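Local coordinates for tungstate ABC transporter, periplasmic tungstate-binding protein (Geobacter sulfurreducens, PDB 3LR1), which probably captures tungstate in the periplasm and hands it over to the membrane part of an ABC transporter, at residues 99-104 / 108-113; 45-50 / 200-205; 157-162 / 176-181; 222-227 / 231-236; 26-31 / 214-219. All blocks are in the same frame, centred on the assembly; numbering follows the deposited sequence.

Contact 1: 99-104 / 108-113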
# COMPACT_ATOMS: atom_id res chain seq x y z
N ALA A 99 -12.97 -19.23 -5.58
CA ALA A 99 -11.93 -20.13 -5.05
C ALA A 99 -11.50 -21.10 -6.13
O ALA A 99 -10.41 -21.64 -6.07
CB ALA A 99 -12.43 -20.90 -3.81
N LYS A 100 -12.34 -21.31 -7.14
CA LYS A 100 -11.95 -22.14 -8.26
C LYS A 100 -11.16 -21.43 -9.37
O LYS A 100 -10.71 -22.11 -10.31
CB LYS A 100 -13.16 -22.84 -8.82
CG LYS A 100 -14.03 -22.09 -9.81
CD LYS A 100 -15.09 -23.08 -10.43
CE LYS A 100 -15.85 -23.98 -9.33
NZ LYS A 100 -16.81 -25.00 -9.94
N ALA A 101 -10.95 -20.11 -9.24
CA ALA A 101 -10.17 -19.33 -10.21
C ALA A 101 -8.68 -19.66 -10.15
O ALA A 101 -8.12 -19.91 -9.07
CB ALA A 101 -10.39 -17.88 -9.98
N LYS A 102 -8.01 -19.68 -11.30
CA LYS A 102 -6.60 -20.00 -11.35
C LYS A 102 -5.72 -18.77 -11.43
O LYS A 102 -4.52 -18.83 -11.18
CB LYS A 102 -6.31 -20.95 -12.55
CG LYS A 102 -7.16 -22.24 -12.62
CD LYS A 102 -7.01 -23.15 -11.41
CE LYS A 102 -8.06 -24.29 -11.45
NZ LYS A 102 -8.18 -25.01 -10.13
N THR A 103 -6.30 -17.64 -11.81
CA THR A 103 -5.54 -16.38 -11.85
C THR A 103 -6.44 -15.26 -11.31
O THR A 103 -7.67 -15.39 -11.26
CB THR A 103 -5.13 -15.98 -13.25
OG1 THR A 103 -6.29 -15.72 -14.03
CG2 THR A 103 -4.25 -17.10 -13.98
N ALA A 104 -5.83 -14.15 -10.94
CA ALA A 104 -6.61 -13.02 -10.47
C ALA A 104 -7.51 -12.44 -11.56
O ALA A 104 -8.64 -12.07 -11.29
CB ALA A 104 -5.71 -11.92 -9.88
N LEU A 108 -11.62 -12.06 -11.22
CA LEU A 108 -12.37 -10.81 -11.38
C LEU A 108 -13.44 -11.03 -12.49
O LEU A 108 -14.61 -10.66 -12.33
CB LEU A 108 -11.42 -9.66 -11.71
CG LEU A 108 -10.41 -9.29 -10.60
CD1 LEU A 108 -9.50 -8.07 -11.09
CD2 LEU A 108 -11.10 -8.95 -9.31
N LYS A 109 -13.04 -11.69 -13.57
CA LYS A 109 -13.98 -11.91 -14.67
C LYS A 109 -15.19 -12.77 -14.21
O LYS A 109 -16.32 -12.51 -14.65
CB LYS A 109 -13.27 -12.52 -15.86
CG LYS A 109 -13.77 -12.02 -17.24
CD LYS A 109 -15.04 -12.70 -17.70
CE LYS A 109 -15.27 -12.51 -19.24
NZ LYS A 109 -16.11 -13.60 -19.84
N LEU A 110 -14.96 -13.77 -13.36
CA LEU A 110 -16.04 -14.51 -12.67
C LEU A 110 -16.97 -13.55 -11.91
O LEU A 110 -18.20 -13.72 -11.97
CB LEU A 110 -15.50 -15.56 -11.68
CG LEU A 110 -15.47 -17.09 -11.86
CD1 LEU A 110 -15.84 -17.59 -13.24
CD2 LEU A 110 -14.11 -17.69 -11.45
N LEU A 111 -16.39 -12.58 -11.21
CA LEU A 111 -17.19 -11.55 -10.49
C LEU A 111 -18.04 -10.71 -11.43
O LEU A 111 -19.25 -10.58 -11.23
CB LEU A 111 -16.30 -10.60 -9.62
CG LEU A 111 -15.62 -11.32 -8.46
CD1 LEU A 111 -14.69 -10.42 -7.64
CD2 LEU A 111 -16.67 -11.92 -7.56
N ALA A 112 -17.42 -10.15 -12.46
CA ALA A 112 -18.15 -9.33 -13.41
C ALA A 112 -19.27 -10.13 -14.10
O ALA A 112 -20.35 -9.59 -14.31
CB ALA A 112 -17.21 -8.76 -14.45
N THR A 113 -19.02 -11.39 -14.43
CA THR A 113 -20.00 -12.25 -15.13
C THR A 113 -21.15 -12.65 -14.23
O THR A 113 -22.33 -12.65 -14.66
CB THR A 113 -19.32 -13.54 -15.67
OG1 THR A 113 -18.26 -13.17 -16.56
CG2 THR A 113 -20.33 -14.42 -16.46

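Contact 2: 45-50 / 200-205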
# COMPACT_ATOMS: atom_id res chain seq x y z
N GLN A 45 -1.76 12.83 -0.85
CA GLN A 45 -1.27 13.68 0.24
C GLN A 45 0.12 13.32 0.72
O GLN A 45 0.93 14.21 1.06
CB GLN A 45 -2.30 13.74 1.39
CG GLN A 45 -1.97 14.73 2.46
CD GLN A 45 -2.17 16.18 1.99
OE1 GLN A 45 -1.19 16.84 1.61
NE2 GLN A 45 -3.46 16.64 1.90
N ALA A 46 0.46 12.04 0.64
CA ALA A 46 1.77 11.60 1.08
C ALA A 46 2.82 12.22 0.15
O ALA A 46 3.83 12.71 0.61
CB ALA A 46 1.87 10.05 1.15
N LEU A 47 2.53 12.28 -1.16
CA LEU A 47 3.44 12.91 -2.11
C LEU A 47 3.36 14.41 -1.97
O LEU A 47 4.41 15.04 -2.02
CB LEU A 47 3.12 12.42 -3.49
CG LEU A 47 3.39 10.94 -3.74
CD1 LEU A 47 2.41 10.45 -4.80
CD2 LEU A 47 4.83 10.76 -4.17
N LYS A 48 2.16 14.99 -1.72
CA LYS A 48 2.04 16.46 -1.56
C LYS A 48 2.89 16.97 -0.38
O LYS A 48 3.52 18.04 -0.45
CB LYS A 48 0.59 16.95 -1.37
CG LYS A 48 -0.21 16.94 -2.60
CD LYS A 48 -1.55 17.55 -2.35
CE LYS A 48 -2.39 17.48 -3.66
NZ LYS A 48 -1.93 18.48 -4.66
N LEU A 49 2.95 16.18 0.69
CA LEU A 49 3.75 16.52 1.85
C LEU A 49 5.24 16.56 1.51
O LEU A 49 5.94 17.48 1.90
CB LEU A 49 3.47 15.58 3.01
CG LEU A 49 2.13 15.77 3.74
CD1 LEU A 49 1.97 14.58 4.69
CD2 LEU A 49 2.11 17.15 4.44
N GLY A 50 5.69 15.63 0.69
CA GLY A 50 7.06 15.61 0.24
C GLY A 50 7.34 16.77 -0.74
O GLY A 50 8.37 17.38 -0.65
N GLY A 200 7.99 1.94 -3.14
CA GLY A 200 9.12 2.84 -3.25
C GLY A 200 9.37 3.69 -2.00
O GLY A 200 8.45 4.22 -1.40
N ILE A 201 10.63 3.77 -1.60
CA ILE A 201 11.09 4.60 -0.51
C ILE A 201 12.05 5.62 -1.13
O ILE A 201 12.91 5.24 -1.92
CB ILE A 201 11.69 3.78 0.69
CG1 ILE A 201 11.80 4.70 1.91
CG2 ILE A 201 13.04 3.08 0.32
CD1 ILE A 201 12.07 3.95 3.25
N MSE A 202 11.85 6.91 -0.81
CA MSE A 202 12.55 8.02 -1.52
C MSE A 202 12.85 9.10 -0.50
O MSE A 202 12.06 9.32 0.41
CB MSE A 202 11.68 8.63 -2.62
CG MSE A 202 11.18 7.68 -3.62
SE MSE A 202 9.81 8.47 -4.71
CE MSE A 202 8.20 8.62 -3.65
N ALA A 203 13.99 9.75 -0.67
CA ALA A 203 14.39 10.89 0.13
C ALA A 203 13.92 12.16 -0.58
O ALA A 203 14.02 12.26 -1.84
CB ALA A 203 15.91 10.88 0.35
N VAL A 204 13.39 13.10 0.22
CA VAL A 204 12.99 14.42 -0.24
C VAL A 204 14.29 15.18 -0.55
O VAL A 204 15.26 15.16 0.24
CB VAL A 204 12.15 15.16 0.79
CG1 VAL A 204 11.86 16.59 0.33
CG2 VAL A 204 10.81 14.40 0.98
N ASN A 205 14.32 15.81 -1.71
CA ASN A 205 15.56 16.40 -2.26
C ASN A 205 16.00 17.67 -1.53
O ASN A 205 15.32 18.67 -1.60
CB ASN A 205 15.34 16.68 -3.74
CG ASN A 205 16.57 17.10 -4.44
OD1 ASN A 205 17.61 17.27 -3.82
ND2 ASN A 205 16.45 17.33 -5.73

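Contact 3: 157-162 / 176-181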
# COMPACT_ATOMS: atom_id res chain seq x y z
N VAL A 157 -12.37 0.27 2.79
CA VAL A 157 -12.91 -0.60 1.77
C VAL A 157 -13.18 -2.01 2.34
O VAL A 157 -14.19 -2.59 2.06
CB VAL A 157 -12.03 -0.60 0.50
CG1 VAL A 157 -12.37 -1.82 -0.38
CG2 VAL A 157 -12.29 0.81 -0.23
N ILE A 158 -12.29 -2.53 3.19
CA ILE A 158 -12.52 -3.85 3.81
C ILE A 158 -13.78 -3.78 4.66
O ILE A 158 -14.65 -4.70 4.65
CB ILE A 158 -11.32 -4.34 4.65
CG1 ILE A 158 -10.12 -4.60 3.73
CG2 ILE A 158 -11.75 -5.57 5.46
CD1 ILE A 158 -8.72 -4.85 4.48
N THR A 159 -13.97 -2.67 5.38
CA THR A 159 -15.21 -2.54 6.14
C THR A 159 -16.45 -2.50 5.26
O THR A 159 -17.46 -3.09 5.61
CB THR A 159 -15.14 -1.26 7.01
OG1 THR A 159 -14.03 -1.39 7.89
CG2 THR A 159 -16.38 -1.02 7.86
N MSE A 160 -16.41 -1.74 4.17
CA MSE A 160 -17.58 -1.64 3.29
C MSE A 160 -17.81 -3.00 2.63
O MSE A 160 -18.92 -3.45 2.58
CB MSE A 160 -17.37 -0.57 2.22
CG MSE A 160 -18.65 -0.21 1.40
SE MSE A 160 -18.21 1.04 -0.08
CE MSE A 160 -16.81 2.09 0.79
N ALA A 161 -16.76 -3.69 2.17
CA ALA A 161 -16.96 -5.04 1.58
C ALA A 161 -17.64 -5.94 2.57
O ALA A 161 -18.53 -6.64 2.19
CB ALA A 161 -15.69 -5.68 1.10
N THR A 162 -17.26 -5.83 3.84
CA THR A 162 -17.76 -6.71 4.88
C THR A 162 -19.27 -6.47 5.13
O THR A 162 -20.10 -7.42 5.12
CB THR A 162 -16.98 -6.50 6.21
OG1 THR A 162 -15.58 -6.59 5.99
CG2 THR A 162 -17.41 -7.57 7.27
N ASN A 176 -4.63 -9.00 6.93
CA ASN A 176 -4.08 -9.74 8.07
C ASN A 176 -4.30 -8.92 9.32
O ASN A 176 -4.62 -9.46 10.35
CB ASN A 176 -2.59 -10.02 7.91
CG ASN A 176 -2.26 -11.16 6.97
OD1 ASN A 176 -3.13 -11.96 6.56
ND2 ASN A 176 -0.94 -11.29 6.67
N ALA A 177 -4.14 -7.60 9.24
CA ALA A 177 -4.35 -6.73 10.41
C ALA A 177 -5.83 -6.60 10.79
O ALA A 177 -6.16 -6.42 11.96
CB ALA A 177 -3.71 -5.32 10.19
N PHE A 178 -6.73 -6.72 9.81
CA PHE A 178 -8.20 -6.60 10.06
C PHE A 178 -8.89 -7.97 10.37
O PHE A 178 -9.99 -8.01 10.91
CB PHE A 178 -8.87 -6.05 8.79
CG PHE A 178 -9.03 -4.57 8.75
CD1 PHE A 178 -7.94 -3.74 8.87
CD2 PHE A 178 -10.29 -4.01 8.55
CE1 PHE A 178 -8.11 -2.35 8.86
CE2 PHE A 178 -10.44 -2.65 8.52
CZ PHE A 178 -9.35 -1.83 8.64
N LYS A 179 -8.23 -9.07 10.00
CA LYS A 179 -8.83 -10.38 9.94
C LYS A 179 -9.49 -10.65 11.26
O LYS A 179 -8.84 -10.52 12.29
CB LYS A 179 -7.77 -11.46 9.70
CG LYS A 179 -8.27 -12.90 9.75
CD LYS A 179 -7.19 -13.85 9.23
CE LYS A 179 -7.37 -15.32 9.71
NZ LYS A 179 -6.32 -16.30 9.13
N GLY A 180 -10.76 -11.04 11.20
CA GLY A 180 -11.49 -11.56 12.38
C GLY A 180 -12.11 -10.50 13.29
O GLY A 180 -13.31 -10.59 13.65
N ALA A 181 -11.30 -9.53 13.73
CA ALA A 181 -11.77 -8.48 14.62
C ALA A 181 -12.64 -7.51 13.85
O ALA A 181 -13.70 -7.04 14.34
CB ALA A 181 -10.58 -7.68 15.27

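Contact 4: 222-227 / 231-236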
# COMPACT_ATOMS: atom_id res chain seq x y z
N ASP A 222 18.95 3.05 3.40
CA ASP A 222 20.02 2.02 3.46
C ASP A 222 19.64 0.89 4.41
O ASP A 222 19.88 -0.29 4.14
CB ASP A 222 21.37 2.65 3.89
CG ASP A 222 22.02 3.56 2.79
OD1 ASP A 222 21.62 3.50 1.60
OD2 ASP A 222 22.97 4.33 3.10
N TYR A 223 19.00 1.29 5.50
CA TYR A 223 18.58 0.36 6.53
C TYR A 223 17.48 -0.56 6.05
O TYR A 223 17.59 -1.77 6.19
CB TYR A 223 18.21 1.07 7.85
CG TYR A 223 17.42 0.15 8.78
CD1 TYR A 223 18.04 -0.84 9.55
CD2 TYR A 223 16.07 0.28 8.88
CE1 TYR A 223 17.27 -1.68 10.40
CE2 TYR A 223 15.31 -0.55 9.69
CZ TYR A 223 15.91 -1.51 10.43
OH TYR A 223 15.13 -2.31 11.16
N VAL A 224 16.42 0.03 5.55
CA VAL A 224 15.26 -0.68 5.06
C VAL A 224 15.65 -1.63 3.93
O VAL A 224 15.17 -2.69 3.88
CB VAL A 224 14.15 0.33 4.66
CG1 VAL A 224 13.07 -0.33 3.99
CG2 VAL A 224 13.63 1.12 5.94
N THR A 225 16.56 -1.26 3.06
CA THR A 225 17.00 -2.15 1.97
C THR A 225 18.22 -2.98 2.34
O THR A 225 18.78 -3.72 1.50
CB THR A 225 17.31 -1.31 0.72
OG1 THR A 225 18.36 -0.35 1.01
CG2 THR A 225 16.03 -0.60 0.25
N GLY A 226 18.71 -2.82 3.55
CA GLY A 226 19.84 -3.62 4.02
C GLY A 226 19.45 -4.94 4.62
O GLY A 226 18.26 -5.26 4.75
N PRO A 227 20.45 -5.75 4.98
CA PRO A 227 20.12 -7.09 5.44
C PRO A 227 19.17 -7.13 6.66
O PRO A 227 18.33 -8.01 6.72
CB PRO A 227 21.51 -7.73 5.78
CG PRO A 227 22.54 -6.75 5.40
CD PRO A 227 21.87 -5.43 5.12
N LYS A 231 15.37 -8.68 6.40
CA LYS A 231 15.00 -9.79 7.22
C LYS A 231 13.73 -9.53 7.99
O LYS A 231 12.88 -10.39 8.12
CB LYS A 231 16.13 -10.17 8.20
CG LYS A 231 15.85 -11.50 8.81
CD LYS A 231 16.98 -11.90 9.77
CE LYS A 231 16.50 -12.88 10.86
NZ LYS A 231 16.96 -12.42 12.25
N ILE A 232 13.55 -8.32 8.50
CA ILE A 232 12.33 -8.00 9.19
C ILE A 232 11.15 -8.05 8.22
O ILE A 232 10.08 -8.58 8.55
CB ILE A 232 12.40 -6.59 9.84
CG1 ILE A 232 13.37 -6.65 11.04
CG2 ILE A 232 10.96 -6.13 10.23
CD1 ILE A 232 13.73 -5.30 11.69
N ILE A 233 11.37 -7.49 7.02
CA ILE A 233 10.28 -7.41 6.04
C ILE A 233 9.91 -8.80 5.59
O ILE A 233 8.73 -9.11 5.43
CB ILE A 233 10.67 -6.49 4.84
CG1 ILE A 233 10.82 -5.04 5.35
CG2 ILE A 233 9.67 -6.60 3.67
CD1 ILE A 233 11.58 -4.16 4.35
N SER A 234 10.91 -9.66 5.39
CA SER A 234 10.62 -11.03 4.93
C SER A 234 10.05 -11.91 6.05
O SER A 234 9.28 -12.81 5.75
CB SER A 234 11.85 -11.71 4.33
OG SER A 234 12.69 -12.08 5.40
N ASP A 235 10.41 -11.64 7.32
CA ASP A 235 9.89 -12.39 8.50
C ASP A 235 8.49 -11.93 8.92
O ASP A 235 7.82 -12.60 9.65
CB ASP A 235 10.80 -12.21 9.73
CG ASP A 235 12.07 -13.08 9.70
OD1 ASP A 235 12.38 -13.64 8.63
OD2 ASP A 235 12.76 -13.16 10.76
N TYR A 236 8.08 -10.76 8.45
CA TYR A 236 6.94 -10.07 9.03
C TYR A 236 5.63 -10.83 8.78
O TYR A 236 5.28 -11.12 7.61
CB TYR A 236 6.85 -8.63 8.51
CG TYR A 236 5.72 -7.93 9.17
CD1 TYR A 236 5.70 -7.79 10.54
CD2 TYR A 236 4.61 -7.49 8.45
CE1 TYR A 236 4.60 -7.22 11.21
CE2 TYR A 236 3.56 -6.88 9.10
CZ TYR A 236 3.53 -6.76 10.48
OH TYR A 236 2.43 -6.12 11.12

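Contact 5: 26-31 / 214-219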
# COMPACT_ATOMS: atom_id res chain seq x y z
N PRO A 26 11.92 0.42 15.01
CA PRO A 26 12.68 0.53 16.26
C PRO A 26 14.19 0.24 16.24
O PRO A 26 14.97 0.99 16.89
CB PRO A 26 11.91 -0.34 17.22
CG PRO A 26 10.47 -0.20 16.76
CD PRO A 26 10.61 -0.23 15.22
N PRO A 27 14.64 -0.79 15.53
CA PRO A 27 16.09 -0.95 15.46
C PRO A 27 16.82 0.21 14.84
O PRO A 27 17.89 0.54 15.29
CB PRO A 27 16.26 -2.18 14.60
CG PRO A 27 14.89 -2.89 14.70
CD PRO A 27 13.93 -1.81 14.71
N PHE A 28 16.23 0.84 13.82
CA PHE A 28 16.78 2.08 13.22
C PHE A 28 16.77 3.21 14.22
O PHE A 28 17.76 3.96 14.35
CB PHE A 28 16.01 2.46 11.97
CG PHE A 28 16.46 3.72 11.32
CD1 PHE A 28 17.58 3.69 10.53
CD2 PHE A 28 15.82 4.96 11.60
CE1 PHE A 28 18.09 4.89 9.96
CE2 PHE A 28 16.25 6.15 11.02
CZ PHE A 28 17.38 6.14 10.20
N GLU A 29 15.65 3.37 14.93
CA GLU A 29 15.55 4.43 15.95
C GLU A 29 16.62 4.29 17.02
O GLU A 29 17.28 5.27 17.41
CB GLU A 29 14.14 4.48 16.53
CG GLU A 29 13.07 4.90 15.49
CD GLU A 29 11.61 4.77 15.97
OE1 GLU A 29 11.24 3.70 16.55
OE2 GLU A 29 10.84 5.73 15.77
N LYS A 30 16.81 3.06 17.48
CA LYS A 30 17.83 2.79 18.51
C LYS A 30 19.21 3.05 17.97
O LYS A 30 20.04 3.67 18.63
CB LYS A 30 17.69 1.35 19.00
CG LYS A 30 18.60 0.99 20.13
CD LYS A 30 18.27 -0.39 20.71
CE LYS A 30 19.10 -0.66 21.94
NZ LYS A 30 18.88 0.28 23.09
N LYS A 31 19.48 2.58 16.76
CA LYS A 31 20.85 2.71 16.24
C LYS A 31 21.25 4.18 16.06
O LYS A 31 22.40 4.54 16.31
CB LYS A 31 20.93 1.96 14.93
CG LYS A 31 22.30 2.05 14.18
CD LYS A 31 22.31 1.11 12.99
CE LYS A 31 23.75 1.09 12.45
NZ LYS A 31 23.87 0.08 11.44
N TYR A 214 18.22 14.94 5.16
CA TYR A 214 18.55 14.05 4.03
C TYR A 214 19.50 12.93 4.41
O TYR A 214 19.38 11.78 3.98
CB TYR A 214 19.11 14.85 2.86
CG TYR A 214 19.66 14.02 1.74
CD1 TYR A 214 18.84 13.50 0.74
CD2 TYR A 214 21.03 13.73 1.69
CE1 TYR A 214 19.39 12.74 -0.31
CE2 TYR A 214 21.57 12.98 0.64
CZ TYR A 214 20.74 12.50 -0.36
OH TYR A 214 21.25 11.73 -1.37
N ASP A 215 20.49 13.29 5.19
CA ASP A 215 21.52 12.34 5.57
C ASP A 215 20.84 11.23 6.41
O ASP A 215 21.08 10.03 6.20
CB ASP A 215 22.71 13.07 6.26
CG ASP A 215 23.46 14.08 5.30
OD1 ASP A 215 23.76 13.75 4.13
OD2 ASP A 215 23.80 15.22 5.71
N LEU A 216 19.92 11.63 7.30
CA LEU A 216 19.19 10.68 8.10
C LEU A 216 18.20 9.87 7.23
O LEU A 216 18.04 8.63 7.38
CB LEU A 216 18.45 11.41 9.20
CG LEU A 216 18.07 10.77 10.52
CD1 LEU A 216 19.22 9.83 11.10
CD2 LEU A 216 17.75 11.87 11.57
N ALA A 217 17.56 10.56 6.27
CA ALA A 217 16.70 9.85 5.28
C ALA A 217 17.48 8.76 4.55
O ALA A 217 17.00 7.64 4.37
CB ALA A 217 16.03 10.81 4.30
N MSE A 218 18.70 9.11 4.12
CA MSE A 218 19.51 8.17 3.38
C MSE A 218 19.91 6.95 4.26
O MSE A 218 19.94 5.79 3.79
CB MSE A 218 20.67 8.90 2.75
CG MSE A 218 20.28 9.77 1.53
SE MSE A 218 19.29 8.82 0.12
CE MSE A 218 17.76 8.10 1.10
N LYS A 219 20.13 7.21 5.55
CA LYS A 219 20.39 6.10 6.46
C LYS A 219 19.23 5.18 6.60
O LYS A 219 19.40 3.96 6.62
CB LYS A 219 20.86 6.58 7.79
CG LYS A 219 22.31 7.04 7.77
CD LYS A 219 22.60 7.87 9.02
CE LYS A 219 24.07 8.14 9.17
NZ LYS A 219 24.25 9.28 10.14

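Contact 1: 99-104 / 108-113
Ala101 and Leu110 face each other at the N-capped start of helix 104-114, in the alpha/beta fold of a periplasmic binding protein; Thr103 is the N-cap, and the loop that leads into the helix folds back along its first turns. Both CB atoms point across the gap, and the methyl of Ala101 meets one branch of Leu110, CB to CD2, at 4.0 Å. Leu110 has torsions far from staggered values, chi1 -105° and chi2 9°, and CD2 is the branch that reaches Ala101. The turn itself is closed by the first-turn bond from Leu108 N to Ala104 O, 3.0 Å long, with the N-H pointing well at the oxygen (160°). The same oxygen lies against the Leu108 side chain, whose CG comes to 3.4 Å from Ala104 O. From there the isobutyl group runs on toward Leu134 and Trp135 of helix 126-137 and Phe118 of strand 118-120, which bury it. The capping Thr103 OG1 bonds to the backbone N of Glu106, whose carboxylate in turn takes Lys102 N. Further along, Lys109 O accepts two bonds that reach it from opposite faces of its plane, Thr113 N at 2.9 Å and Thr113 OG1 at 2.8 Å.

Contact 2: 45-50 / 200-205
Leu47 and selenomethionine Met202 meet methyl to methyl: Leu47 CD2 lies 4.0 Å from Met202 CE, and the two side chains cross obliquely. Met202 reaches over in two stages. Its CG stands opposite the carbonyl carbon (chi1 -55°), and chi2 keeps the chain extended out from the strand. A bend about the last bond (chi3 -74°) then turns CE aside, and this methyl, not the selenium, makes the closest approach to the helix. Leu47 sets off across the line between the two segments, but its CD2 branch ends nearer the strand than its CB does. Phe69 of helix 63-71 touches both side chains, with Leu65 beside Leu47 and Val70 beside Met202.

The second meeting is between a side chain and a bare backbone. Val204 sends both branches to Gly50, CG1 to Gly50 O at 3.7 Å and CG2 to Gly50 CA at 4.0 Å, and the two methyls lie side by side against the backbone of this one residue. The alpha carbons of Gly50 and Val204 are 6.1 Å apart. No hydrogen bond joins the two segments; Met202 and Val204 spend their backbone bonds on Val58 and Asp56 at the neighbouring antiparallel strand. Ile201 and Ala203 point to the other side of the sheet, against helix 214-224. A sheet with alternate residues covered by helices on both faces is the three-layer alpha/beta/alpha sandwich expected of a lobe in a periplasmic binding protein.

Contact 3: 157-162 / 176-181
Phe178, the last helical residue of helix 172-178, meets Ile158 and Thr159 of helix 154-164 with its ring; strand 167-171 lies between these two helices in the chain, giving a helix-strand-helix unit of the binding-protein fold. The apolar part belongs to Ile158. Its CG2 comes obliquely to Phe178 CD2 at 3.8 Å, with CB hardly farther from that carbon at 4.0 Å. A chi1 of -66° puts CG1 opposite the carbonyl carbon, and from there CD1 reaches over one ring face, 4.3 Å above the plane and displaced toward the rim. Ile158 thus meets the ring with both branches, and its side chain also rests on Thr170 of the strand.

A charged group comes in from outside the two segments: Lys182, just beyond the turn that follows the helix, makes a cation-pi contact with the same ring. No hydrogen bond links the helices. The hydroxyl of Thr159 touches the ring by van der Waals contact, at its edge, with OG1 in the plane of Phe178. That oxygen is hydrogen-bonded to Gly155 O one turn back in its own helix, and it comes to 3.9 Å from Phe178 CE2.

Contact 4: 222-227 / 231-236
With CG opposite the backbone N (chi1 165°), Tyr223 sends its ring toward helix 227-235, while Ile232, with chi1 -71° and an extended chi2, pushes CD1 to meet it. The two side chains cross nearly at right angles, Tyr223 OH to Ile232 CD1 being 3.3 Å. Val224 and Ile233 repeat the perpendicular arrangement one residue on: Val224 CG1 meets Ile233 CD1 at 4.1 Å, and the same methyl lies 3.9 Å from Val224 O.

Between the two helices the chain turns through Gly226, the N-cap of the second helix, whose own N bonds back to Tyr223 O. Pro227 then opens helix 227-235, and its carbonyl oxygen accepts the first-turn bond from Lys231 N, 3.1 Å long. The beta carbon of the lysine brushes the same acceptor, Lys231 CB to Pro227 O, at 3.4 Å.

Helices 214-224 and 227-235 themselves meet through the Tyr223-Ile232 and Val224-Ile233 side chains. The hydroxyl of Tyr223 has its polar partner in the carbonyl oxygen of Leu24, on helix 20-32. The hydroxyl oxygen can therefore lie against an isoleucine methyl while still hydrogen-bonded to Leu24 O, and a third helix is tied to the corner.

Contact 5: 26-31 / 214-219
Phe28 points from helix 20-32 toward the backbone of helix 214-224, and its ring ends against Lys219 and Leu216. Its CB, aimed at the second helix, already has a neighbour there one turn further on, the ring of Tyr223. From CB the chain continues with CG opposite the backbone N (chi1 178°), the torsion that carries the ring outward from its own helix. CE1 is the first ring carbon to make close contact: it comes obliquely to the carbonyl group of Lys219, Phe28 CE1 to Lys219 C measuring 3.6 Å. The beta carbon of that lysine lies at the ring edge, in its plane, Lys219 CB being 3.9 Å from Phe28 CE1; beyond CG the lysine runs extended and leads its amine away. The tip, CZ, approaches the preceding turn, with Phe28 CZ to Leu216 O at 3.8 Å. Leu216 sets out alongside the gap, and its CD1 branch ends nearer the ring, Phe28 CZ to Leu216 CD1 at 4.2 Å. Leu220 and Val34 also touch the Phe28 side chain, which is buried. Next to it in the sequence, Pro27 leans on Glu228 and Ile232 of helix 227-235. Helix 214-224 is thus held between helix 20-32 and, on its other side, strand 197-204, where Ala217 rests on Ala203.

Overall arrangement
From the N terminus, contact 5 opens first at 26-31 and closes the longest loop, at 214-219. Within it lies the loop of contact 2, from 45-50 to 200-205, and within that come contact 1 and then contact 3, one after the other. Contact 4 follows after contact 5 has closed, so no loops cross. In space, contacts 2, 4 and 5 are neighbours: Ala203 packs on Met218, Ile201 on Val224, and Tyr223 on Pro27, tying strand 197-204 and helix 20-32 to helix 214-224, which contacts 4 and 5 share. Contact 1 lies at the far end, about 43 Å from contact 5 between centres, and contact 3 lies between, its nearest atoms about 6 Å from contact 4.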